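Local coordinates for protein folylpolyglutamate synthase/dihydrofolate synthase (Thermotoga maritima, PDB 1O5Z) that probably catalyses the ATP- and magnesium-dependent addition of L-glutamate to dihydropteroate and to tetrahydrofolate polyglutamates in folate biosynthesis, at residues G306-L311 with M317-G322; E330-S335 with V416-L421; P87-F92 with Y426-L431. One frame throughout, in Å; residues are numbered along the deposited sequence.

Interaction 1 (G306-L311 with M317-G322); sequences GRFEIL and MYILDG
Glu309 and Leu320 pair their backbones in both directions. Leu320 N donates to Glu309 O at 2.7 Å, and Glu309 N donates to Leu320 O at 3.0 Å. Leu311 and Tyr318 form a second such pair, with Ile310 and Ile319 between them as a non-hydrogen-bonded pair. The side chains of Glu309, Leu311, Tyr318 and Leu320 lie on one face of the sheet, against helix 421-433. Leu311 CD1 meets Leu320 CD1 at 3.9 Å, the two side chains crossing at a slant. The chain of Glu309 is extended beyond CG. Gly306 N donates to Glu309 OE1 at 2.8 Å, nearly straight, on the anti side and 34° out of the carboxylate plane. OE2 makes a salt bridge with Arg428. With an alanine here, the Arg428 guanidinium is likely to lose this carboxylate and Gly306 N its acceptor. Ile310 and Ile319 lie side by side on the other face, CG1 to CG1 at 3.9 Å. Phe308 turns CG away from its own N (chi1 -163°), which lays the ring alongside Ile319, with Phe308 CE1 3.5 Å from Ile319 CG2. Ile310 CD1 sits 3.7 Å above one face of the Phe308 ring, toward the rim. Beyond the pairing, Gly322 N donates to Gly306 O at 2.9 Å. Gly306 has positive phi, which favours glycine. Phe308 and Glu309 both face Leu320, a G1 beta bulge at the open end of the antiparallel beta hairpin that edges the mixed sheet of the Mur ligase-type glutamate ligase domain.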
ATOM      1  N   GLY A 306       1.755  -2.257   7.997  1.00 48.28           N
ATOM      2  CA  GLY A 306       3.051  -2.897   7.928  1.00 48.73           C
ATOM      3  C   GLY A 306       4.133  -2.033   7.324  1.00 49.28           C
ATOM      4  O   GLY A 306       5.181  -2.531   6.977  1.00 48.82           O
ATOM      5  N   ARG A 307       3.877  -0.736   7.218  1.00 49.77           N
ATOM      6  CA  ARG A 307       4.805   0.158   6.643  1.00 50.82           C
ATOM      7  C   ARG A 307       5.222   1.088   7.764  1.00 50.56           C
ATOM      8  O   ARG A 307       4.682   2.163   7.935  1.00 50.88           O
ATOM      9  CB  ARG A 307       4.112   0.900   5.514  1.00 51.42           C
ATOM     10  CG  ARG A 307       3.649  -0.037   4.332  1.00 55.27           C
ATOM     11  CD  ARG A 307       4.646  -0.179   3.183  1.00 58.70           C
ATOM     12  NE  ARG A 307       5.671   0.824   3.385  1.00 61.63           N
ATOM     13  CZ  ARG A 307       6.317   1.478   2.439  1.00 64.65           C
ATOM     14  NH1 ARG A 307       6.117   1.228   1.150  1.00 69.19           N
ATOM     15  NH2 ARG A 307       7.213   2.387   2.791  1.00 62.58           N
ATOM     16  N   PHE A 308       6.202   0.637   8.529  1.00 50.50           N
ATOM     17  CA  PHE A 308       6.734   1.342   9.715  1.00 49.50           C
ATOM     18  C   PHE A 308       5.592   1.730  10.563  1.00 48.22           C
ATOM     19  O   PHE A 308       5.405   2.902  10.920  1.00 45.28           O
ATOM     20  CB  PHE A 308       7.630   2.553   9.410  1.00 49.80           C
ATOM     21  CG  PHE A 308       8.457   2.978  10.607  1.00 50.27           C
ATOM     22  CD1 PHE A 308       9.428   2.138  11.122  1.00 48.98           C
ATOM     23  CD2 PHE A 308       8.224   4.184  11.248  1.00 50.81           C
ATOM     24  CE1 PHE A 308      10.169   2.502  12.212  1.00 47.89           C
ATOM     25  CE2 PHE A 308       8.976   4.537  12.351  1.00 51.76           C
ATOM     26  CZ  PHE A 308       9.932   3.667  12.839  1.00 48.81           C
ATOM     27  N   GLU A 309       4.845   0.676  10.854  1.00 47.58           N
ATOM     28  CA  GLU A 309       3.652   0.730  11.629  1.00 48.26           C
ATOM     29  C   GLU A 309       4.037   0.387  13.035  1.00 49.02           C
ATOM     30  O   GLU A 309       4.606  -0.674  13.266  1.00 49.39           O
ATOM     31  CB  GLU A 309       2.663  -0.336  11.146  1.00 47.66           C
ATOM     32  CG  GLU A 309       1.263   0.106  11.351  1.00 46.34           C
ATOM     33  CD  GLU A 309       0.278  -0.998  11.218  1.00 45.41           C
ATOM     34  OE1 GLU A 309       0.602  -2.003  10.551  1.00 44.41           O
ATOM     35  OE2 GLU A 309      -0.809  -0.839  11.799  1.00 42.95           O
ATOM     36  N   ILE A 310       3.718   1.265  13.969  1.00 50.09           N
ATOM     37  CA  ILE A 310       3.950   0.984  15.366  1.00 52.16           C
ATOM     38  C   ILE A 310       2.616   0.746  16.026  1.00 52.61           C
ATOM     39  O   ILE A 310       1.758   1.611  15.969  1.00 53.48           O
ATOM     40  CB  ILE A 310       4.694   2.176  16.060  1.00 52.87           C
ATOM     41  CG1 ILE A 310       6.122   2.299  15.533  1.00 52.31           C
ATOM     42  CG2 ILE A 310       4.734   1.974  17.580  1.00 54.33           C
ATOM     43  CD1 ILE A 310       6.235   3.238  14.481  1.00 53.40           C
ATOM     44  N   LEU A 311       2.468  -0.401  16.677  1.00 53.55           N
ATOM     45  CA  LEU A 311       1.276  -0.779  17.392  1.00 54.86           C
ATOM     46  C   LEU A 311       1.633  -1.006  18.848  1.00 55.74           C
ATOM     47  O   LEU A 311       2.424  -1.880  19.139  1.00 55.95           O
ATOM     48  CB  LEU A 311       0.734  -2.109  16.861  1.00 55.30           C
ATOM     49  CG  LEU A 311      -0.442  -2.198  15.902  1.00 57.61           C
ATOM     50  CD1 LEU A 311      -0.837  -3.679  15.774  1.00 58.93           C
ATOM     51  CD2 LEU A 311      -1.649  -1.368  16.341  1.00 60.32           C
ATOM     52  N   MET A 317       5.421  -2.050  22.610  1.00 56.02           N
ATOM     53  CA  MET A 317       5.450  -1.528  21.257  1.00 56.42           C
ATOM     54  C   MET A 317       5.958  -2.562  20.335  1.00 53.92           C
ATOM     55  O   MET A 317       6.917  -3.251  20.662  1.00 52.79           O
ATOM     56  CB  MET A 317       6.398  -0.379  21.089  1.00 55.74           C
ATOM     57  CG  MET A 317       6.187   0.689  22.026  1.00 59.62           C
ATOM     58  SD  MET A 317       6.341   2.241  21.137  1.00 63.75           S
ATOM     59  CE  MET A 317       4.589   2.357  20.678  1.00 64.70           C
ATOM     60  N   TYR A 318       5.335  -2.589  19.165  1.00 52.29           N
ATOM     61  CA  TYR A 318       5.752  -3.378  18.023  1.00 51.51           C
ATOM     62  C   TYR A 318       5.984  -2.474  16.838  1.00 51.16           C
ATOM     63  O   TYR A 318       5.147  -1.663  16.513  1.00 51.14           O
ATOM     64  CB  TYR A 318       4.666  -4.364  17.662  1.00 51.27           C
ATOM     65  CG  TYR A 318       4.482  -5.372  18.727  1.00 48.98           C
ATOM     66  CD1 TYR A 318       3.537  -5.191  19.722  1.00 49.72           C
ATOM     67  CD2 TYR A 318       5.267  -6.488  18.751  1.00 48.30           C
ATOM     68  CE1 TYR A 318       3.399  -6.106  20.725  1.00 49.94           C
ATOM     69  CE2 TYR A 318       5.140  -7.429  19.749  1.00 49.64           C
ATOM     70  CZ  TYR A 318       4.207  -7.242  20.724  1.00 50.29           C
ATOM     71  OH  TYR A 318       4.122  -8.175  21.714  1.00 49.67           O
ATOM     72  N   ILE A 319       7.133  -2.620  16.196  1.00 50.74           N
ATOM     73  CA  ILE A 319       7.414  -1.924  14.960  1.00 50.01           C
ATOM     74  C   ILE A 319       7.237  -2.971  13.869  1.00 49.62           C
ATOM     75  O   ILE A 319       8.052  -3.860  13.728  1.00 48.51           O
ATOM     76  CB  ILE A 319       8.822  -1.314  14.974  1.00 48.97           C
ATOM     77  CG1 ILE A 319       8.964  -0.340  16.157  1.00 49.14           C
ATOM     78  CG2 ILE A 319       9.068  -0.535  13.677  1.00 49.39           C
ATOM     79  CD1 ILE A 319       9.480  -0.917  17.485  1.00 48.21           C
ATOM     80  N   LEU A 320       6.123  -2.868  13.148  1.00 49.76           N
ATOM     81  CA  LEU A 320       5.790  -3.806  12.105  1.00 50.13           C
ATOM     82  C   LEU A 320       6.257  -3.169  10.824  1.00 50.09           C
ATOM     83  O   LEU A 320       5.743  -2.139  10.407  1.00 50.17           O
ATOM     84  CB  LEU A 320       4.274  -4.071  12.057  1.00 50.55           C
ATOM     85  CG  LEU A 320       3.653  -4.527  13.408  1.00 51.08           C
ATOM     86  CD1 LEU A 320       2.123  -4.564  13.373  1.00 52.88           C
ATOM     87  CD2 LEU A 320       4.228  -5.829  13.852  1.00 49.30           C
ATOM     88  N   ASP A 321       7.250  -3.781  10.196  1.00 50.09           N
ATOM     89  CA  ASP A 321       7.701  -3.306   8.932  1.00 50.31           C
ATOM     90  C   ASP A 321       8.030  -4.453   8.037  1.00 50.33           C
ATOM     91  O   ASP A 321       8.894  -5.274   8.366  1.00 50.63           O
ATOM     92  CB  ASP A 321       8.915  -2.415   9.113  1.00 50.54           C
ATOM     93  CG  ASP A 321       9.245  -1.634   7.856  1.00 52.80           C
ATOM     94  OD1 ASP A 321       9.064  -0.388   7.881  1.00 57.07           O
ATOM     95  OD2 ASP A 321       9.693  -2.174   6.805  1.00 55.03           O
ATOM     96  N   GLY A 322       7.383  -4.478   6.883  1.00 50.25           N
ATOM     97  CA  GLY A 322       7.552  -5.553   5.943  1.00 50.95           C
ATOM     98  C   GLY A 322       8.834  -5.558   5.134  1.00 51.76           C
ATOM     99  O   GLY A 322       8.928  -6.372   4.213  1.00 52.88           O
TER

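Interaction 2 (E330-S335 with V416-L421); sequences ESLVRS and VVTGSL. With SO4 (sulfate ion), chain D.
Thr418 OG1, next to the Leu332 methyl CD2, is gripped by two backbone carbonyls: it hydrogen-bonds Asp321 O and, weakly, Ala323 O. These partners satisfy a buried hydroxyl at the end of strand 414-418. OG1 stands opposite the backbone N (chi1 -170°), a rotation that also puts CG2 in the crowded position between N and the carbonyl carbon. Leu332 and Thr418 reach toward each other tip to tip. Leu332 CD2 is 3.8 Å from OG1 and 4.0 Å from both CB and CG2 of Thr418. The same methyl touches Val416 CG1 at 3.7 Å, the two side chains sliding past each other in opposite directions. One leucine branch thus spans the two strand residues that point to this side, while Val417 between them points away. With chi1 at 174°, Leu332 CG lies anti to the backbone N, and CD2 reaches from helix 326-339 to the sheet. No hydrogen bond joins the two segments. After the strand the chain turns through Gly419, whose backbone angles call for glycine. Ser420 follows as the N-cap of helix 421-433, with OG bonded to Leu423 N. A sulfate, probably from the crystallisation liquor, sits at this helix start. Ser420 OG donates to sulfate O1 at 2.9 Å and Leu421 N to sulfate O4 at 3.0 Å; Phe422 N also binds it. The positive end of the helix dipole would favour such an anion. A helix packed by a leucine on a mixed sheet, whose strand runs through a glycine turn into a capped helix, is an ordinary alpha/beta layer, here in the glutamate ligase domain.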
ATOM      1  N   GLU A 330      17.449  -0.994   5.290  1.00 45.10           N
ATOM      2  CA  GLU A 330      18.205   0.229   5.530  1.00 45.69           C
ATOM      3  C   GLU A 330      17.262   1.392   5.870  1.00 45.33           C
ATOM      4  O   GLU A 330      17.555   2.176   6.754  1.00 45.78           O
ATOM      5  CB  GLU A 330      19.038   0.540   4.287  1.00 46.29           C
ATOM      6  CG  GLU A 330      20.046   1.678   4.412  1.00 49.06           C
ATOM      7  CD  GLU A 330      21.386   1.197   4.942  1.00 54.03           C
ATOM      8  OE1 GLU A 330      21.407   0.710   6.120  1.00 58.67           O
ATOM      9  OE2 GLU A 330      22.391   1.282   4.175  1.00 53.34           O
ATOM     10  N   SER A 331      16.141   1.509   5.167  1.00 44.98           N
ATOM     11  CA  SER A 331      15.125   2.525   5.500  1.00 45.46           C
ATOM     12  C   SER A 331      14.504   2.315   6.865  1.00 44.94           C
ATOM     13  O   SER A 331      14.175   3.273   7.561  1.00 45.28           O
ATOM     14  CB  SER A 331      13.957   2.486   4.516  1.00 45.40           C
ATOM     15  OG  SER A 331      14.397   2.932   3.281  1.00 47.89           O
ATOM     16  N   LEU A 332      14.284   1.056   7.209  1.00 43.64           N
ATOM     17  CA  LEU A 332      13.719   0.743   8.482  1.00 42.93           C
ATOM     18  C   LEU A 332      14.624   1.301   9.560  1.00 42.43           C
ATOM     19  O   LEU A 332      14.165   1.956  10.459  1.00 42.24           O
ATOM     20  CB  LEU A 332      13.538  -0.776   8.641  1.00 42.50           C
ATOM     21  CG  LEU A 332      13.078  -1.195  10.035  1.00 42.71           C
ATOM     22  CD1 LEU A 332      11.746  -0.482  10.311  1.00 44.73           C
ATOM     23  CD2 LEU A 332      12.931  -2.670  10.154  1.00 43.55           C
ATOM     24  N   VAL A 333      15.919   1.053   9.428  1.00 42.25           N
ATOM     25  CA  VAL A 333      16.883   1.381  10.447  1.00 42.17           C
ATOM     26  C   VAL A 333      16.989   2.870  10.627  1.00 42.50           C
ATOM     27  O   VAL A 333      17.186   3.349  11.732  1.00 41.44           O
ATOM     28  CB  VAL A 333      18.267   0.821  10.063  1.00 42.29           C
ATOM     29  CG1 VAL A 333      19.375   1.459  10.906  1.00 43.81           C
ATOM     30  CG2 VAL A 333      18.304  -0.705  10.161  1.00 42.77           C
ATOM     31  N   ARG A 334      16.903   3.593   9.516  1.00 43.73           N
ATOM     32  CA  ARG A 334      16.842   5.050   9.510  1.00 44.44           C
ATOM     33  C   ARG A 334      15.651   5.535  10.304  1.00 44.07           C
ATOM     34  O   ARG A 334      15.751   6.417  11.136  1.00 44.02           O
ATOM     35  CB  ARG A 334      16.676   5.565   8.090  1.00 45.22           C
ATOM     36  CG  ARG A 334      17.849   5.281   7.213  1.00 48.82           C
ATOM     37  CD  ARG A 334      18.081   6.307   6.110  1.00 52.64           C
ATOM     38  NE  ARG A 334      19.464   6.191   5.644  1.00 55.94           N
ATOM     39  CZ  ARG A 334      19.887   5.375   4.678  1.00 57.39           C
ATOM     40  NH1 ARG A 334      19.013   4.599   4.032  1.00 58.91           N
ATOM     41  NH2 ARG A 334      21.186   5.342   4.350  1.00 56.03           N
ATOM     42  N   SER A 335      14.508   4.970  10.005  1.00 43.78           N
ATOM     43  CA  SER A 335      13.290   5.276  10.739  1.00 44.25           C
ATOM     44  C   SER A 335      13.372   4.940  12.238  1.00 44.08           C
ATOM     45  O   SER A 335      12.978   5.742  13.075  1.00 43.80           O
ATOM     46  CB  SER A 335      12.116   4.564  10.059  1.00 44.11           C
ATOM     47  OG  SER A 335      11.817   5.274   8.860  1.00 44.94           O
ATOM     48  N   VAL A 416      10.836  -5.076  16.877  1.00 43.93           N
ATOM     49  CA  VAL A 416      10.768  -4.875  15.450  1.00 43.93           C
ATOM     50  C   VAL A 416      10.508  -6.242  14.817  1.00 44.86           C
ATOM     51  O   VAL A 416      11.295  -7.150  14.962  1.00 44.66           O
ATOM     52  CB  VAL A 416      12.081  -4.293  14.887  1.00 44.09           C
ATOM     53  CG1 VAL A 416      12.021  -4.241  13.356  1.00 44.64           C
ATOM     54  CG2 VAL A 416      12.384  -2.916  15.479  1.00 43.24           C
ATOM     55  N   VAL A 417       9.377  -6.366  14.121  1.00 45.96           N
ATOM     56  CA  VAL A 417       9.020  -7.563  13.395  1.00 45.69           C
ATOM     57  C   VAL A 417       9.183  -7.266  11.893  1.00 46.30           C
ATOM     58  O   VAL A 417       8.472  -6.457  11.316  1.00 46.77           O
ATOM     59  CB  VAL A 417       7.562  -7.993  13.735  1.00 45.83           C
ATOM     60  CG1 VAL A 417       7.188  -9.257  12.980  1.00 46.00           C
ATOM     61  CG2 VAL A 417       7.405  -8.219  15.224  1.00 43.58           C
ATOM     62  N   THR A 418      10.108  -7.957  11.253  1.00 46.71           N
ATOM     63  CA  THR A 418      10.450  -7.641   9.897  1.00 46.86           C
ATOM     64  C   THR A 418      11.088  -8.828   9.155  1.00 45.93           C
ATOM     65  O   THR A 418      11.293  -9.877   9.710  1.00 45.97           O
ATOM     66  CB  THR A 418      11.391  -6.371   9.942  1.00 46.88           C
ATOM     67  OG1 THR A 418      11.573  -5.876   8.629  1.00 49.01           O
ATOM     68  CG2 THR A 418      12.809  -6.661  10.409  1.00 47.32           C
ATOM     69  N   GLY A 419      11.389  -8.640   7.883  1.00 45.57           N
ATOM     70  CA  GLY A 419      12.048  -9.662   7.069  1.00 44.63           C
ATOM     71  C   GLY A 419      11.200 -10.139   5.922  1.00 44.00           C
ATOM     72  O   GLY A 419      11.726 -10.573   4.909  1.00 44.88           O
ATOM     73  N   SER A 420       9.884 -10.028   6.084  1.00 43.96           N
ATOM     74  CA  SER A 420       8.907 -10.706   5.241  1.00 44.24           C
ATOM     75  C   SER A 420       7.552 -10.080   5.472  1.00 44.54           C
ATOM     76  O   SER A 420       7.161  -9.908   6.601  1.00 45.07           O
ATOM     77  CB  SER A 420       8.833 -12.177   5.631  1.00 44.55           C
ATOM     78  OG  SER A 420       7.661 -12.810   5.155  1.00 44.96           O
ATOM     79  N   LEU A 421       6.865  -9.721   4.389  1.00 45.80           N
ATOM     80  CA  LEU A 421       5.481  -9.255   4.410  1.00 46.10           C
ATOM     81  C   LEU A 421       4.493 -10.291   4.926  1.00 46.21           C
ATOM     82  O   LEU A 421       3.578  -9.954   5.651  1.00 45.55           O
ATOM     83  CB  LEU A 421       5.085  -8.854   3.007  1.00 46.37           C
ATOM     84  CG  LEU A 421       5.750  -7.542   2.551  1.00 47.60           C
ATOM     85  CD1 LEU A 421       5.494  -7.265   1.106  1.00 47.78           C
ATOM     86  CD2 LEU A 421       5.197  -6.386   3.369  1.00 49.96           C
TER
HETATM   87  S   SO4 D 503       7.782 -11.945   1.661  1.00 51.68           S
HETATM   88  O1  SO4 D 503       8.665 -12.762   2.466  1.00 53.15           O
HETATM   89  O2  SO4 D 503       7.826 -12.352   0.266  1.00 55.15           O
HETATM   90  O3  SO4 D 503       6.412 -12.125   2.095  1.00 53.04           O
HETATM   91  O4  SO4 D 503       8.202 -10.552   1.833  1.00 53.29           O

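Interaction 3 (P87-F92 with Y426-L431)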
ATOM      1  N   PRO A  87      -0.835  -4.731  -2.690  1.00 45.12           N
ATOM      2  CA  PRO A  87      -1.464  -6.040  -2.598  1.00 46.03           C
ATOM      3  C   PRO A  87      -2.230  -6.057  -1.254  1.00 46.14           C
ATOM      4  O   PRO A  87      -2.879  -5.079  -0.942  1.00 48.00           O
ATOM      5  CB  PRO A  87      -0.270  -6.984  -2.666  1.00 45.68           C
ATOM      6  CG  PRO A  87       0.855  -6.152  -1.978  1.00 46.51           C
ATOM      7  CD  PRO A  87       0.517  -4.720  -2.134  1.00 45.76           C
ATOM      8  N   HIS A  88      -2.176  -7.103  -0.447  1.00 45.28           N
ATOM      9  CA  HIS A  88      -2.700  -6.985   0.886  1.00 43.52           C
ATOM     10  C   HIS A  88      -1.677  -7.560   1.780  1.00 43.11           C
ATOM     11  O   HIS A  88      -0.791  -8.273   1.322  1.00 43.16           O
ATOM     12  CB  HIS A  88      -4.044  -7.718   1.048  1.00 43.81           C
ATOM     13  CG  HIS A  88      -3.985  -9.206   0.819  1.00 40.78           C
ATOM     14  ND1 HIS A  88      -4.386  -9.794  -0.367  1.00 41.10           N
ATOM     15  CD2 HIS A  88      -3.602 -10.222   1.628  1.00 39.32           C
ATOM     16  CE1 HIS A  88      -4.267 -11.114  -0.264  1.00 36.30           C
ATOM     17  NE2 HIS A  88      -3.787 -11.395   0.935  1.00 33.99           N
ATOM     18  N   LEU A  89      -1.857  -7.289   3.068  1.00 42.66           N
ATOM     19  CA  LEU A  89      -0.963  -7.728   4.119  1.00 43.32           C
ATOM     20  C   LEU A  89      -1.489  -8.966   4.863  1.00 42.65           C
ATOM     21  O   LEU A  89      -0.816  -9.994   4.947  1.00 43.04           O
ATOM     22  CB  LEU A  89      -0.752  -6.547   5.081  1.00 43.49           C
ATOM     23  CG  LEU A  89       0.444  -6.717   5.984  1.00 44.57           C
ATOM     24  CD1 LEU A  89       1.728  -6.736   5.160  1.00 45.85           C
ATOM     25  CD2 LEU A  89       0.453  -5.636   7.046  1.00 43.73           C
ATOM     26  N   SER A  90      -2.712  -8.867   5.380  1.00 42.61           N
ATOM     27  CA  SER A  90      -3.286  -9.906   6.238  1.00 41.83           C
ATOM     28  C   SER A  90      -4.514 -10.545   5.618  1.00 41.96           C
ATOM     29  O   SER A  90      -4.667 -11.756   5.681  1.00 43.03           O
ATOM     30  CB  SER A  90      -3.652  -9.337   7.593  1.00 41.99           C
ATOM     31  OG  SER A  90      -2.537  -8.809   8.258  1.00 39.94           O
ATOM     32  N   THR A  91      -5.387  -9.748   5.009  1.00 42.28           N
ATOM     33  CA  THR A  91      -6.538 -10.301   4.356  1.00 42.14           C
ATOM     34  C   THR A  91      -6.748  -9.661   3.028  1.00 42.49           C
ATOM     35  O   THR A  91      -6.566  -8.479   2.856  1.00 44.72           O
ATOM     36  CB  THR A  91      -7.823 -10.173   5.193  1.00 42.39           C
ATOM     37  OG1 THR A  91      -8.926 -10.569   4.364  1.00 38.73           O
ATOM     38  CG2 THR A  91      -8.119  -8.715   5.546  1.00 41.48           C
ATOM     39  N   PHE A  92      -7.147 -10.487   2.076  1.00 43.02           N
ATOM     40  CA  PHE A  92      -7.526 -10.056   0.750  1.00 42.36           C
ATOM     41  C   PHE A  92      -8.489  -8.875   0.766  1.00 42.32           C
ATOM     42  O   PHE A  92      -8.463  -8.031  -0.122  1.00 41.56           O
ATOM     43  CB  PHE A  92      -8.142 -11.252   0.027  1.00 42.51           C
ATOM     44  CG  PHE A  92      -8.745 -10.912  -1.266  1.00 41.25           C
ATOM     45  CD1 PHE A  92      -7.996 -11.014  -2.448  1.00 43.16           C
ATOM     46  CD2 PHE A  92     -10.056 -10.482  -1.323  1.00 42.45           C
ATOM     47  CE1 PHE A  92      -8.569 -10.702  -3.697  1.00 41.55           C
ATOM     48  CE2 PHE A  92     -10.640 -10.163  -2.531  1.00 43.15           C
ATOM     49  CZ  PHE A  92      -9.893 -10.281  -3.737  1.00 43.21           C
ATOM     50  N   TYR A 426       0.996 -11.674   9.194  1.00 44.38           N
ATOM     51  CA  TYR A 426       0.574 -12.739  10.088  1.00 45.00           C
ATOM     52  C   TYR A 426       0.581 -12.329  11.540  1.00 44.48           C
ATOM     53  O   TYR A 426      -0.365 -12.534  12.271  1.00 45.09           O
ATOM     54  CB  TYR A 426       1.529 -13.897   9.888  1.00 45.37           C
ATOM     55  CG  TYR A 426       1.232 -15.167  10.674  1.00 45.07           C
ATOM     56  CD1 TYR A 426       0.305 -16.117  10.225  1.00 42.95           C
ATOM     57  CD2 TYR A 426       1.931 -15.436  11.847  1.00 45.30           C
ATOM     58  CE1 TYR A 426       0.105 -17.261  10.943  1.00 41.40           C
ATOM     59  CE2 TYR A 426       1.710 -16.553  12.561  1.00 43.20           C
ATOM     60  CZ  TYR A 426       0.815 -17.463  12.114  1.00 43.14           C
ATOM     61  OH  TYR A 426       0.679 -18.578  12.887  1.00 43.12           O
ATOM     62  N   VAL A 427       1.672 -11.744  11.949  1.00 45.38           N
ATOM     63  CA  VAL A 427       1.810 -11.201  13.305  1.00 45.96           C
ATOM     64  C   VAL A 427       0.872 -10.025  13.600  1.00 45.08           C
ATOM     65  O   VAL A 427       0.316  -9.914  14.667  1.00 45.67           O
ATOM     66  CB  VAL A 427       3.270 -10.780  13.520  1.00 46.29           C
ATOM     67  CG1 VAL A 427       3.430  -9.946  14.800  1.00 48.85           C
ATOM     68  CG2 VAL A 427       4.156 -12.037  13.541  1.00 46.95           C
ATOM     69  N   ARG A 428       0.715  -9.119  12.650  1.00 44.92           N
ATOM     70  CA  ARG A 428      -0.214  -8.036  12.787  1.00 43.63           C
ATOM     71  C   ARG A 428      -1.581  -8.583  12.981  1.00 43.96           C
ATOM     72  O   ARG A 428      -2.361  -8.057  13.767  1.00 44.13           O
ATOM     73  CB  ARG A 428      -0.203  -7.181  11.540  1.00 44.34           C
ATOM     74  CG  ARG A 428      -0.858  -5.850  11.742  1.00 43.53           C
ATOM     75  CD  ARG A 428      -1.151  -5.103  10.486  1.00 43.81           C
ATOM     76  NE  ARG A 428      -1.540  -3.754  10.862  1.00 41.89           N
ATOM     77  CZ  ARG A 428      -2.744  -3.449  11.251  1.00 43.31           C
ATOM     78  NH1 ARG A 428      -3.681  -4.362  11.215  1.00 40.72           N
ATOM     79  NH2 ARG A 428      -3.047  -2.210  11.605  1.00 45.17           N
ATOM     80  N   GLU A 429      -1.925  -9.621  12.239  1.00 43.97           N
ATOM     81  CA  GLU A 429      -3.277 -10.108  12.371  1.00 45.08           C
ATOM     82  C   GLU A 429      -3.501 -10.627  13.799  1.00 44.46           C
ATOM     83  O   GLU A 429      -4.539 -10.406  14.399  1.00 45.01           O
ATOM     84  CB  GLU A 429      -3.621 -11.194  11.363  1.00 45.01           C
ATOM     85  CG  GLU A 429      -5.136 -11.399  11.310  1.00 45.88           C
ATOM     86  CD  GLU A 429      -5.587 -12.452  10.352  1.00 47.55           C
ATOM     87  OE1 GLU A 429      -4.744 -12.908   9.606  1.00 53.08           O
ATOM     88  OE2 GLU A 429      -6.796 -12.843  10.370  1.00 51.47           O
ATOM     89  N   PHE A 430      -2.527 -11.320  14.331  1.00 43.84           N
ATOM     90  CA  PHE A 430      -2.719 -11.912  15.610  1.00 43.25           C
ATOM     91  C   PHE A 430      -2.746 -10.887  16.691  1.00 42.60           C
ATOM     92  O   PHE A 430      -3.524 -10.978  17.623  1.00 42.25           O
ATOM     93  CB  PHE A 430      -1.665 -12.943  15.896  1.00 42.67           C
ATOM     94  CG  PHE A 430      -2.054 -13.855  17.006  1.00 43.23           C
ATOM     95  CD1 PHE A 430      -2.943 -14.887  16.774  1.00 41.80           C
ATOM     96  CD2 PHE A 430      -1.558 -13.657  18.293  1.00 44.14           C
ATOM     97  CE1 PHE A 430      -3.325 -15.717  17.807  1.00 42.44           C
ATOM     98  CE2 PHE A 430      -1.941 -14.490  19.327  1.00 43.47           C
ATOM     99  CZ  PHE A 430      -2.822 -15.509  19.092  1.00 41.95           C
ATOM    100  N   LEU A 431      -1.896  -9.894  16.546  1.00 43.14           N
ATOM    101  CA  LEU A 431      -1.827  -8.814  17.497  1.00 42.86           C
ATOM    102  C   LEU A 431      -3.106  -7.998  17.559  1.00 42.40           C
ATOM    103  O   LEU A 431      -3.530  -7.525  18.625  1.00 42.72           O
ATOM    104  CB  LEU A 431      -0.664  -7.892  17.104  1.00 43.50           C
ATOM    105  CG  LEU A 431       0.752  -8.299  17.550  1.00 42.93           C
ATOM    106  CD1 LEU A 431       1.761  -7.303  17.033  1.00 43.47           C
ATOM    107  CD2 LEU A 431       0.839  -8.460  19.068  1.00 41.43           C
TER
HETATM  108  O   HOH W   1      -3.630  -7.080   9.695  1.00 34.26           O
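The loop between strands 81-84 and 96-98, part of the Mur ligase middle domain, here meets helix 421-433, which follows the last strand of the glutamate ligase domain sheet. Leu89 and Ser90 of the loop face Arg428 and Glu429 of the helix. Leu89 CD2 lies 3.8 Å from Arg428 CD, and the two side chains cross at about a right angle. The extended arginine chain (chi2 -167°, chi3 -169°) lays its methylenes beside the leucine and carries the guanidinium past it to Glu309. Ser90 OG stays 4.1 Å from Glu429 CB, a loose approach with no direct polar bond to residues 426-431. This is an interdomain contact of the two-domain ligase fold, and a water carries the polar link between the two segments. The water accepts from Arg428 NH1 at 3.1 Å and donates to Ser90 OG; the modelled 2.5 Å from the water O to Ser90 OG is short, and its exact length is doubtful. Ser90 OG also bonds Gly425 O, in the helix one residue before 426-431. Glu429 extends past the serine (chi2 -180°) toward the C-terminal tail, where OE1 accepts from Trp440 NE1 and OE2 from Asn437 N, while from the loop side Thr91 OG1 and Phe92 N both bond Glu439 of that tail.

Overall arrangement
Interactions 1 and 2 both reach the same sheet, their centres about 8 Å apart. Strands 316-320 and 414-418 are neighbours there, with Ile319 O 2.9 Å from Val417 N. Helix 326-339 covers one face of the sheet, where Phe308 CE1 meets Ser335 CB at 3.6 Å. Helix 421-433 covers the other face and carries half of interaction 3, about 12 Å from interaction 1 between centres. Arg428 joins these two: its NH2 lies 2.6 Å from Glu309 OE2. Leu89 of the middle domain approaches both other contacts, with CD2 3.7 Å from Gly306 N and CD1 3.7 Å from Leu421 O. The chain leading into the hairpin, the start of helix 421-433 and the 87-92 loop therefore meet at the domain interface.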